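Local coordinates for single-strand DNA-binding protein (Agrobacterium tumefaciens, PDB 3BTP) that binds single-stranded DNA regardless of its sequence and mediates nuclear uptake of the transferred T-DNA strand during plant transformation, at residues A[365-370]-A[460-466]; A[447-452]-A[491-495]; A[476-480]-A[497-502]. One frame throughout, in Å; residues are numbered along the deposited sequence.

Overall arrangement
Of the segments in these contacts, 365-370 comes first along the chain, and contact 1 closes a long loop when strand 460-462 pairs with strand 367-370. Residues 447-452 lie within that loop. They open contact 2, which closes later at 491-495, so contacts 1 and 2 cross. Contact 3 opens at 476-480, after contact 1 has closed, and closes at 497-502, so it crosses contact 2 and follows contact 1 in series. Contact 1 joins two neighbouring strands of the closed antiparallel barrel. Contacts 2 and 3 hold loops near the two ends of strand 494-497. Contacts 1 and 2 touch: Ala451 N probably donates to Asp366 OD2. Contacts 1 and 3 do not touch.

Contact 1 of 3, residues A[365-370]-A[460-466]; sequences RDRHVS and NLREVPD
Arg367 and Arg462 stack guanidinium on guanidinium, with centres 3.9 Å apart and planes 12° from parallel. Arg462 NH1 sits over the centre of the Arg367 group. Bends at chi2 and chi3 fold Arg462 back under its extended partner. Two acidic partners probably ease the like charges. Arg462 NH2 forms a salt bridge with Asp466 OD2 at 3.1 Å, though the hydrogen bond within it is weak. Arg367 NH2 pairs with an acidic side chain of another protein chain. Beside the stack, His368 and Leu461 form an antiparallel hydrogen-bonded pair that joins strands 367-370 and 460-462 of the closed barrel. The bond from His368 N to Leu461 O is 3.1 Å long and nearly straight at 169°. The return bond, Leu461 N to His368 O, is 2.9 Å. Next along the pair, Glu463 OE2 accepts from Asp366 N at 2.7 Å, from the anti side of the carboxylate. Pro465 CB packs over one guanidinium face of Arg365, 3.5 Å from Arg365 NH1. A single water accepts from Arg462 NE and Glu463 N and donates to Asp366 O and Asp466 OD2. Farther out, Asn352 binds both Asp366 OD1 and Arg367 N.

Contact 2 of 3, residues A[447-452]-A[491-495]; sequences FDRQAA and RTGTY
The loop that enters strand 453-456 of the barrel packs here on the bend that leads into strand 494-497, with Arg491 and Tyr495 reaching across to loop carbonyls. The chain turns a corner at Gly493, which has a positive phi of 96°. Arg491 is bent at chi2 and chi3, and this curls its guanidinium into the concave side of the loop. Arg491 NE and NH2 both donate to Phe447 O, each at 3.2 Å, in a side-on grip close to the guanidinium plane. The NH2 bond lies on a lone pair in the carbonyl plane, while NE comes in from above it. NH2 also faces Gln450 O, but that approach is too short in the model to be trusted in detail. Outside the loop, Asp511 forms a salt bridge with Arg491 NH1, which probably helps offset the buried charge. The Phe447 ring covers the corner. Gly493 CA makes a CH-pi contact with the ring, 3.8 Å from its centroid, and Thr492 O lies over the same face, offset toward the rim. Gln450 and Tyr495 approach from opposite directions, and Gln450 CG comes close to Tyr495 OH. The extended Gln450 chain carries NE2 to Gly493 O, a weak bond of 3.1 Å. Tyr495 OH donates to Ala451 O at 2.6 Å, on a lone pair in the carbonyl plane.

Contact 3 of 3, residues A[476-480]-A[497-502]; sequences SQKDV and NVVEYE
Val498 overlaps Val480, its CG2 3.6 Å from Val480 CB, although the exact place of CG2 is doubtful because it lies too close to Gln477 O. The two side chains run across one another. Val498 CG1 meets Val480 CG1 at 3.9 Å, so both branches of the helix residue share in the apolar contact. Ile482 extends the patch beside Val498, and Leu516 packs on Val480. The backbone joins the same pair. Val498 N donates to Val480 O at 2.9 Å, with an angle of 161° at the hydrogen, and the donor is tilted out of the carbonyl plane. The CA of Asn497 adds a CA-H...O contact to Val480 O at 3.4 Å. Val499 CG2 reaches Ser476 O at 3.4 Å. The chain then reverses through a type I turn from Gln477 to Val480 and enters strand 480-485. Asn497 holds its CG anti to the backbone N (chi1 -176°). This turns OD1 back over the first helical turn, where Asn497 OD1 accepts from Val499 N at 3.2 Å. The donor stands well above the amide plane, but the N-H points almost straight at OD1. Asn497 is thus an N-cap, set where strand 494-497 of the barrel passes directly into helix 498-503.

Contact 1 of 3, residues A[365-370]-A[460-466]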
loop_
_atom_site.group_PDB
_atom_site.type_symbol
_atom_site.label_atom_id
_atom_site.label_comp_id
_atom_site.label_asym_id
_atom_site.label_seq_id
_atom_site.Cartn_x
_atom_site.Cartn_y
_atom_site.Cartn_z
ATOM N N ARG A 365 -6.916 20.897 -0.029
ATOM C CA ARG A 365 -7.770 20.001 0.760
ATOM C C ARG A 365 -7.042 19.226 1.881
ATOM O O ARG A 365 -5.856 18.940 1.796
ATOM C CB ARG A 365 -8.526 19.037 -0.153
ATOM C CG ARG A 365 -9.701 19.719 -0.841
ATOM C CD ARG A 365 -10.479 18.824 -1.790
ATOM N NE ARG A 365 -11.578 19.621 -2.359
ATOM C CZ ARG A 365 -12.095 19.461 -3.575
ATOM N NH1 ARG A 365 -11.640 18.503 -4.385
ATOM N NH2 ARG A 365 -13.085 20.261 -3.987
ATOM N N ASP A 366 -7.770 18.913 2.945
ATOM C CA ASP A 366 -7.254 18.078 4.014
ATOM C C ASP A 366 -6.981 16.661 3.545
ATOM O O ASP A 366 -7.688 16.150 2.683
ATOM C CB ASP A 366 -8.150 18.118 5.248
ATOM C CG ASP A 366 -8.146 19.465 5.917
ATOM O OD1 ASP A 366 -7.188 20.232 5.687
ATOM O OD2 ASP A 366 -9.096 19.815 6.652
ATOM N N ARG A 367 -5.916 16.046 4.086
ATOM C CA ARG A 367 -5.581 14.675 3.744
ATOM C C ARG A 367 -4.830 14.138 4.919
ATOM O O ARG A 367 -3.688 14.533 5.127
ATOM C CB ARG A 367 -4.742 14.579 2.439
ATOM C CG ARG A 367 -4.391 13.129 2.111
ATOM C CD ARG A 367 -4.050 12.876 0.669
ATOM N NE ARG A 367 -3.874 11.411 0.432
ATOM C CZ ARG A 367 -3.367 10.845 -0.677
ATOM N NH1 ARG A 367 -3.009 11.584 -1.721
ATOM N NH2 ARG A 367 -3.315 9.513 -0.797
ATOM N N HIS A 368 -5.480 13.257 5.696
ATOM C CA HIS A 368 -4.963 12.806 6.979
ATOM C C HIS A 368 -4.353 11.405 6.830
ATOM O O HIS A 368 -5.038 10.473 6.443
ATOM C CB HIS A 368 -6.192 12.735 7.920
ATOM C CG HIS A 368 -6.790 14.072 8.227
ATOM N ND1 HIS A 368 -7.874 14.588 7.548
ATOM C CD2 HIS A 368 -6.433 15.012 9.129
ATOM C CE1 HIS A 368 -8.171 15.776 8.027
ATOM N NE2 HIS A 368 -7.323 16.051 9.000
ATOM N N VAL A 369 -3.094 11.225 7.143
ATOM C CA VAL A 369 -2.469 10.002 6.823
ATOM C C VAL A 369 -2.198 9.389 8.164
ATOM O O VAL A 369 -1.729 10.067 9.115
ATOM C CB VAL A 369 -1.164 10.196 5.939
ATOM C CG1 VAL A 369 -0.341 8.934 5.869
ATOM C CG2 VAL A 369 -1.529 10.683 4.472
ATOM N N SER A 370 -2.499 8.111 8.259
ATOM C CA SER A 370 -2.183 7.321 9.441
ATOM C C SER A 370 -0.728 7.521 9.895
ATOM O O SER A 370 0.198 7.368 9.111
ATOM C CB SER A 370 -2.388 5.868 9.080
ATOM O OG SER A 370 -1.983 5.058 10.144
ATOM N N ASN A 460 -5.542 6.388 5.258
ATOM C CA ASN A 460 -5.725 7.801 5.236
ATOM C C ASN A 460 -7.249 8.171 5.172
ATOM O O ASN A 460 -8.086 7.355 4.767
ATOM C CB ASN A 460 -4.828 8.464 4.178
ATOM C CG ASN A 460 -5.315 8.290 2.707
ATOM O OD1 ASN A 460 -6.251 7.547 2.378
ATOM N ND2 ASN A 460 -4.683 9.043 1.839
ATOM N N LEU A 461 -7.580 9.378 5.653
ATOM C CA LEU A 461 -8.908 9.933 5.588
ATOM C C LEU A 461 -8.869 11.006 4.544
ATOM O O LEU A 461 -7.981 11.826 4.535
ATOM C CB LEU A 461 -9.325 10.522 6.930
ATOM C CG LEU A 461 -9.433 9.659 8.250
ATOM C CD1 LEU A 461 -9.738 8.197 8.080
ATOM C CD2 LEU A 461 -8.287 9.727 9.042
ATOM N N ARG A 462 -9.894 11.003 3.677
ATOM C CA ARG A 462 -10.031 11.926 2.564
ATOM C C ARG A 462 -11.343 12.720 2.635
ATOM O O ARG A 462 -12.342 12.283 3.194
ATOM C CB ARG A 462 -9.946 11.133 1.261
ATOM C CG ARG A 462 -8.700 10.261 1.094
ATOM C CD ARG A 462 -7.342 10.993 0.983
ATOM N NE ARG A 462 -7.302 12.133 0.010
ATOM C CZ ARG A 462 -7.020 11.974 -1.295
ATOM N NH1 ARG A 462 -6.762 10.803 -1.782
ATOM N NH2 ARG A 462 -7.000 12.990 -2.131
ATOM N N GLU A 463 -11.302 13.929 2.117
ATOM C CA GLU A 463 -12.470 14.736 1.847
ATOM C C GLU A 463 -13.332 14.077 0.785
ATOM O O GLU A 463 -12.855 13.374 -0.105
ATOM C CB GLU A 463 -12.018 16.141 1.398
ATOM C CG GLU A 463 -11.361 16.944 2.493
ATOM C CD GLU A 463 -11.393 18.462 2.238
ATOM O OE1 GLU A 463 -12.389 18.888 1.554
ATOM O OE2 GLU A 463 -10.454 19.216 2.750
ATOM N N VAL A 464 -14.628 14.307 0.881
ATOM C CA VAL A 464 -15.559 13.637 -0.054
ATOM C C VAL A 464 -15.243 13.927 -1.569
ATOM O O VAL A 464 -15.205 12.975 -2.376
ATOM C CB VAL A 464 -17.024 13.990 0.264
ATOM C CG1 VAL A 464 -17.938 13.408 -0.777
ATOM C CG2 VAL A 464 -17.407 13.554 1.679
ATOM N N PRO A 465 -15.084 15.228 -1.963
ATOM C CA PRO A 465 -14.727 15.498 -3.384
ATOM C C PRO A 465 -13.411 14.922 -3.911
ATOM O O PRO A 465 -13.171 15.024 -5.099
ATOM C CB PRO A 465 -14.668 17.027 -3.465
ATOM C CG PRO A 465 -14.657 17.516 -2.050
ATOM C CD PRO A 465 -15.338 16.481 -1.208
ATOM N N ASP A 466 -12.579 14.333 -3.044
ATOM C CA ASP A 466 -11.358 13.672 -3.455
ATOM C C ASP A 466 -11.576 12.206 -3.772
ATOM O O ASP A 466 -10.662 11.535 -4.274
ATOM C CB ASP A 466 -10.292 13.814 -2.384
ATOM C CG ASP A 466 -9.414 15.009 -2.608
ATOM O OD1 ASP A 466 -9.362 15.440 -3.786
ATOM O OD2 ASP A 466 -8.762 15.507 -1.642
HETATM O O HOH W 1 -8.436 14.542 0.785
#

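Contact 2 of 3, residues A[447-452]-A[491-495]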
loop_
_atom_site.group_PDB
_atom_site.type_symbol
_atom_site.label_atom_id
_atom_site.label_comp_id
_atom_site.label_asym_id
_atom_site.label_seq_id
_atom_site.Cartn_x
_atom_site.Cartn_y
_atom_site.Cartn_z
ATOM N N PHE A 447 -13.523 24.164 14.951
ATOM C CA PHE A 447 -12.542 24.752 14.083
ATOM C C PHE A 447 -13.087 24.760 12.677
ATOM O O PHE A 447 -13.499 23.715 12.113
ATOM C CB PHE A 447 -11.302 23.977 14.325
ATOM C CG PHE A 447 -11.081 23.790 15.778
ATOM C CD1 PHE A 447 -9.936 23.215 16.279
ATOM C CD2 PHE A 447 -12.024 24.307 16.669
ATOM C CE1 PHE A 447 -9.756 23.122 17.667
ATOM C CE2 PHE A 447 -11.859 24.229 18.053
ATOM C CZ PHE A 447 -10.731 23.613 18.556
ATOM N N ASP A 448 -13.191 25.985 12.175
ATOM C CA ASP A 448 -13.955 26.282 10.974
ATOM C C ASP A 448 -13.312 25.955 9.652
ATOM O O ASP A 448 -14.003 25.698 8.661
ATOM C CB ASP A 448 -14.500 27.709 11.004
ATOM C CG ASP A 448 -15.967 27.719 11.365
ATOM O OD1 ASP A 448 -16.288 27.621 12.596
ATOM O OD2 ASP A 448 -16.792 27.732 10.406
ATOM N N ARG A 449 -11.986 25.908 9.644
ATOM C CA ARG A 449 -11.293 25.607 8.401
ATOM C C ARG A 449 -11.423 24.127 7.946
ATOM O O ARG A 449 -11.509 23.845 6.755
ATOM C CB ARG A 449 -9.837 26.016 8.493
ATOM C CG ARG A 449 -9.193 26.219 7.081
ATOM C CD ARG A 449 -7.635 26.127 7.152
ATOM N NE ARG A 449 -6.999 27.347 7.677
ATOM C CZ ARG A 449 -6.620 27.553 8.946
ATOM N NH1 ARG A 449 -6.811 26.627 9.895
ATOM N NH2 ARG A 449 -6.037 28.715 9.264
ATOM N N GLN A 450 -11.447 23.209 8.891
ATOM C CA GLN A 450 -11.398 21.801 8.567
ATOM C C GLN A 450 -12.587 21.297 7.677
ATOM O O GLN A 450 -13.671 21.826 7.714
ATOM C CB GLN A 450 -11.148 21.012 9.851
ATOM C CG GLN A 450 -12.319 20.728 10.647
ATOM C CD GLN A 450 -11.959 20.515 12.071
ATOM O OE1 GLN A 450 -10.890 20.940 12.499
ATOM N NE2 GLN A 450 -12.849 19.890 12.842
ATOM N N ALA A 451 -12.338 20.367 6.772
ATOM C CA ALA A 451 -13.447 19.775 6.018
ATOM C C ALA A 451 -14.634 19.284 6.928
ATOM O O ALA A 451 -14.433 18.805 8.069
ATOM C CB ALA A 451 -12.933 18.656 5.189
ATOM N N ALA A 452 -15.855 19.404 6.409
ATOM C CA ALA A 452 -17.060 19.019 7.161
ATOM C C ALA A 452 -17.251 17.492 7.317
ATOM O O ALA A 452 -17.842 17.030 8.237
ATOM C CB ALA A 452 -18.305 19.654 6.505
ATOM N N ARG A 491 -18.184 24.739 15.385
ATOM C CA ARG A 491 -17.250 23.632 15.225
ATOM C C ARG A 491 -16.420 23.472 16.474
ATOM O O ARG A 491 -15.970 24.458 17.022
ATOM C CB ARG A 491 -16.442 23.782 13.938
ATOM C CG ARG A 491 -17.369 23.748 12.768
ATOM C CD ARG A 491 -17.468 22.435 11.951
ATOM N NE ARG A 491 -16.317 22.517 11.147
ATOM C CZ ARG A 491 -16.203 22.505 9.848
ATOM N NH1 ARG A 491 -17.194 22.267 9.015
ATOM N NH2 ARG A 491 -14.980 22.721 9.429
ATOM N N THR A 492 -16.364 22.236 16.994
ATOM C CA THR A 492 -15.572 21.890 18.163
ATOM C C THR A 492 -14.141 21.447 17.716
ATOM O O THR A 492 -13.198 21.372 18.495
ATOM C CB THR A 492 -16.296 20.772 19.049
ATOM O OG1 THR A 492 -16.363 19.516 18.382
ATOM C CG2 THR A 492 -17.777 21.153 19.409
ATOM N N GLY A 493 -13.978 21.124 16.444
ATOM C CA GLY A 493 -12.698 20.563 16.053
ATOM C C GLY A 493 -12.721 19.044 16.024
ATOM O O GLY A 493 -11.843 18.443 15.397
ATOM N N THR A 494 -13.705 18.402 16.688
ATOM C CA THR A 494 -13.693 16.948 16.635
ATOM C C THR A 494 -14.400 16.430 15.383
ATOM O O THR A 494 -15.125 17.162 14.714
ATOM C CB THR A 494 -14.211 16.312 17.964
ATOM O OG1 THR A 494 -15.602 16.567 18.112
ATOM C CG2 THR A 494 -13.443 16.865 19.208
ATOM N N TYR A 495 -14.149 15.166 15.069
ATOM C CA TYR A 495 -14.863 14.452 14.083
ATOM C C TYR A 495 -15.426 13.205 14.758
ATOM O O TYR A 495 -14.689 12.479 15.418
ATOM C CB TYR A 495 -13.931 13.918 12.969
ATOM C CG TYR A 495 -13.514 14.972 11.986
ATOM C CD1 TYR A 495 -14.346 15.320 10.935
ATOM C CD2 TYR A 495 -12.278 15.660 12.162
ATOM C CE1 TYR A 495 -13.970 16.315 10.015
ATOM C CE2 TYR A 495 -11.891 16.632 11.277
ATOM C CZ TYR A 495 -12.761 16.985 10.239
ATOM O OH TYR A 495 -12.367 17.956 9.358
#

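Contact 3 of 3, residues A[476-480]-A[497-502]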
loop_
_atom_site.group_PDB
_atom_site.type_symbol
_atom_site.label_atom_id
_atom_site.label_comp_id
_atom_site.label_asym_id
_atom_site.label_seq_id
_atom_site.Cartn_x
_atom_site.Cartn_y
_atom_site.Cartn_z
ATOM N N SER A 476 -25.393 5.575 7.069
ATOM C CA SER A 476 -24.704 4.940 8.191
ATOM C C SER A 476 -23.305 4.344 7.874
ATOM O O SER A 476 -22.796 3.510 8.653
ATOM C CB SER A 476 -25.619 3.865 8.808
ATOM O OG SER A 476 -24.888 2.816 9.450
ATOM N N GLN A 477 -22.654 4.749 6.780
ATOM C CA GLN A 477 -21.302 4.200 6.546
ATOM C C GLN A 477 -20.399 4.435 7.744
ATOM O O GLN A 477 -20.318 5.529 8.360
ATOM C CB GLN A 477 -20.650 4.667 5.234
ATOM C CG GLN A 477 -19.362 3.928 4.861
ATOM C CD GLN A 477 -19.611 2.574 4.137
ATOM O OE1 GLN A 477 -19.582 1.498 4.770
ATOM N NE2 GLN A 477 -19.845 2.634 2.808
ATOM N N LYS A 478 -19.720 3.355 8.086
ATOM C CA LYS A 478 -18.845 3.344 9.232
ATOM C C LYS A 478 -17.477 3.900 8.883
ATOM O O LYS A 478 -16.571 3.850 9.699
ATOM C CB LYS A 478 -18.745 1.934 9.783
ATOM C CG LYS A 478 -18.435 0.862 8.775
ATOM C CD LYS A 478 -18.144 -0.452 9.538
ATOM C CE LYS A 478 -17.551 -0.156 10.972
ATOM N NZ LYS A 478 -16.804 -1.267 11.666
ATOM N N ASP A 479 -17.349 4.404 7.659
ATOM C CA ASP A 479 -16.126 4.927 7.116
ATOM C C ASP A 479 -16.140 6.485 7.118
ATOM O O ASP A 479 -15.097 7.136 6.857
ATOM C CB ASP A 479 -15.979 4.381 5.708
ATOM C CG ASP A 479 -15.128 3.085 5.635
ATOM O OD1 ASP A 479 -14.936 2.397 6.688
ATOM O OD2 ASP A 479 -14.614 2.779 4.516
ATOM N N VAL A 480 -17.313 7.048 7.490
ATOM C CA VAL A 480 -17.666 8.443 7.379
ATOM C C VAL A 480 -17.676 9.160 8.730
ATOM O O VAL A 480 -18.268 8.705 9.655
ATOM C CB VAL A 480 -19.015 8.566 6.659
ATOM C CG1 VAL A 480 -19.462 10.030 6.555
ATOM C CG2 VAL A 480 -18.916 7.932 5.257
ATOM N N ASN A 497 -17.925 9.611 14.079
ATOM C CA ASN A 497 -18.477 8.613 13.084
ATOM C C ASN A 497 -19.980 8.891 12.846
ATOM O O ASN A 497 -20.693 9.199 13.802
ATOM C CB ASN A 497 -18.282 7.279 13.819
ATOM C CG ASN A 497 -18.653 6.013 13.058
ATOM O OD1 ASN A 497 -19.244 5.978 11.952
ATOM N ND2 ASN A 497 -18.317 4.892 13.721
ATOM N N VAL A 498 -20.472 8.771 11.597
ATOM C CA VAL A 498 -21.921 8.883 11.344
ATOM C C VAL A 498 -22.790 7.931 12.192
ATOM O O VAL A 498 -23.883 8.333 12.600
ATOM C CB VAL A 498 -22.371 8.845 9.818
ATOM C CG1 VAL A 498 -22.363 10.219 9.192
ATOM C CG2 VAL A 498 -21.609 7.910 9.003
ATOM N N VAL A 499 -22.299 6.731 12.511
ATOM C CA VAL A 499 -23.032 5.715 13.295
ATOM C C VAL A 499 -23.399 6.191 14.679
ATOM O O VAL A 499 -24.484 5.842 15.234
ATOM C CB VAL A 499 -22.242 4.350 13.411
ATOM C CG1 VAL A 499 -22.948 3.381 14.336
ATOM C CG2 VAL A 499 -22.087 3.677 12.012
ATOM N N GLU A 500 -22.513 6.998 15.255
ATOM C CA GLU A 500 -22.861 7.657 16.482
ATOM C C GLU A 500 -23.958 8.698 16.285
ATOM O O GLU A 500 -24.737 8.921 17.192
ATOM C CB GLU A 500 -21.626 8.281 17.159
ATOM C CG GLU A 500 -20.781 7.279 17.856
ATOM C CD GLU A 500 -21.528 6.714 19.067
ATOM O OE1 GLU A 500 -21.649 7.479 20.077
ATOM O OE2 GLU A 500 -22.022 5.545 18.984
ATOM N N TYR A 501 -24.007 9.359 15.120
ATOM C CA TYR A 501 -25.067 10.360 14.889
ATOM C C TYR A 501 -26.469 9.677 14.886
ATOM O O TYR A 501 -27.415 10.183 15.478
ATOM C CB TYR A 501 -24.847 11.167 13.606
ATOM C CG TYR A 501 -23.977 12.392 13.792
ATOM C CD1 TYR A 501 -22.603 12.274 13.949
ATOM C CD2 TYR A 501 -24.544 13.664 13.846
ATOM C CE1 TYR A 501 -21.805 13.381 14.120
ATOM C CE2 TYR A 501 -23.750 14.841 14.050
ATOM C CZ TYR A 501 -22.378 14.674 14.168
ATOM O OH TYR A 501 -21.593 15.783 14.303
ATOM N N GLU A 502 -26.536 8.538 14.240
ATOM C CA GLU A 502 -27.709 7.690 14.192
ATOM C C GLU A 502 -28.107 7.107 15.544
ATOM O O GLU A 502 -29.251 7.106 15.891
ATOM C CB GLU A 502 -27.411 6.553 13.226
ATOM C CG GLU A 502 -28.416 6.379 12.180
ATOM C CD GLU A 502 -27.976 5.281 11.178
ATOM O OE1 GLU A 502 -26.973 5.546 10.424
ATOM O OE2 GLU A 502 -28.606 4.178 11.179
#